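PDB 4JZ6: salicylaldehyde dehydrogenase NahF, which probably catalyses the NAD(+)-dependent oxidation of salicylaldehyde to salicylate, a step in bacterial naphthalene degradation. Local coordinates for residues D58-K61 with A62-A66. Numbering follows the deposited sequence.
Sequences DAIK and AAQAA
Ile60 and Gln64 meet one helical turn apart on the outer face of helix 56-73. The methyl CG2 of Ile60 lies 3.7 Å from NE2 of the Gln64 amide. The two side chains run past each other at a slant. CG2 stands anti to the backbone N of Ile60, which turns this branch toward Gln64. Gln64 has CG anti to its own carbonyl carbon (chi1 -70°) and is extended beyond it. Gln64 CG passes 3.3 Å from Ile60 O, the same oxygen that accepts the bond from Gln64 N. Gln64 N donates to Ile60 O at 2.9 Å. The bond is nearly straight, with an N-H...O angle of 166°.

Lys61 approaches the other end of the same amide. Its chain bends at chi2 and chi4, and Lys61 NZ comes to 3.6 Å from Gln64 OE1. This is a loose polar approach. The amide therefore has a methyl near its nitrogen and an amino group near its oxygen. Lys61 O is taken by Ala65 N at 3.0 Å. Ala65 CB lies 3.4 Å from Lys61 O.

The alanines are buried. Ala59 and Ala62 touch Leu218 of strand 215-218, Ala62 and Ala65 touch Ile24 of strand 18-24, and Ala63 touches the loop at Glu237. Asp58 OD2 is hydrogen-bonded to Ser32 N and Thr55 OG1. Four successive i to i+4 backbone bonds, from Asp58 O to Ala62 N through Lys61 O to Ala65 N, tie the turns together. The arrangement is that of an alpha-helix with one solvent-facing side (Lys61, Gln64) and buried alanines packed against strands 18-24 and 215-218 of the aldehyde dehydrogenase fold, away from the salicylaldehyde sites.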
# COMPACT_ATOMS: atom_id res chain seq x y z
N ASP A 58 3.70 -16.93 -23.05
CA ASP A 58 4.64 -17.47 -22.06
C ASP A 58 4.34 -16.91 -20.68
O ASP A 58 4.42 -17.62 -19.67
CB ASP A 58 6.09 -17.17 -22.44
CG ASP A 58 6.54 -17.91 -23.70
OD1 ASP A 58 6.62 -19.16 -23.67
OD2 ASP A 58 6.82 -17.25 -24.72
N ALA A 59 4.00 -15.63 -20.63
CA ALA A 59 3.74 -14.96 -19.36
C ALA A 59 2.50 -15.55 -18.67
O ALA A 59 2.49 -15.72 -17.45
CB ALA A 59 3.58 -13.47 -19.57
N ILE A 60 1.47 -15.85 -19.44
CA ILE A 60 0.26 -16.41 -18.87
C ILE A 60 0.53 -17.83 -18.37
O ILE A 60 0.03 -18.24 -17.32
CB ILE A 60 -0.91 -16.40 -19.88
CG1 ILE A 60 -1.17 -14.97 -20.36
CG2 ILE A 60 -2.16 -16.97 -19.25
CD1 ILE A 60 -1.31 -13.97 -19.25
N LYS A 61 1.35 -18.57 -19.13
CA LYS A 61 1.76 -19.92 -18.73
C LYS A 61 2.50 -19.86 -17.41
O LYS A 61 2.36 -20.74 -16.56
CB LYS A 61 2.66 -20.54 -19.80
CG LYS A 61 2.09 -21.81 -20.42
CD LYS A 61 1.03 -21.49 -21.47
CE LYS A 61 0.36 -22.76 -22.00
NZ LYS A 61 -0.72 -23.26 -21.09
N ALA A 62 3.30 -18.80 -17.24
CA ALA A 62 4.06 -18.59 -16.02
C ALA A 62 3.15 -18.33 -14.83
O ALA A 62 3.37 -18.85 -13.73
CB ALA A 62 5.05 -17.44 -16.20
N ALA A 63 2.12 -17.52 -15.05
CA ALA A 63 1.19 -17.19 -13.98
C ALA A 63 0.38 -18.42 -13.57
O ALA A 63 0.19 -18.69 -12.38
CB ALA A 63 0.26 -16.08 -14.41
N GLN A 64 -0.08 -19.17 -14.57
CA GLN A 64 -0.85 -20.38 -14.32
C GLN A 64 -0.03 -21.39 -13.52
O GLN A 64 -0.53 -21.97 -12.55
CB GLN A 64 -1.35 -20.98 -15.64
CG GLN A 64 -2.45 -20.13 -16.31
CD GLN A 64 -2.76 -20.57 -17.73
OE1 GLN A 64 -2.01 -21.34 -18.35
NE2 GLN A 64 -3.88 -20.07 -18.26
N ALA A 65 1.22 -21.57 -13.92
CA ALA A 65 2.15 -22.41 -13.16
C ALA A 65 2.25 -21.93 -11.71
O ALA A 65 2.15 -22.73 -10.78
CB ALA A 65 3.51 -22.42 -13.82
N ALA A 66 2.46 -20.63 -11.52
CA ALA A 66 2.58 -20.07 -10.18
C ALA A 66 1.31 -20.29 -9.36
O ALA A 66 1.38 -20.66 -8.19
CB ALA A 66 2.91 -18.59 -10.25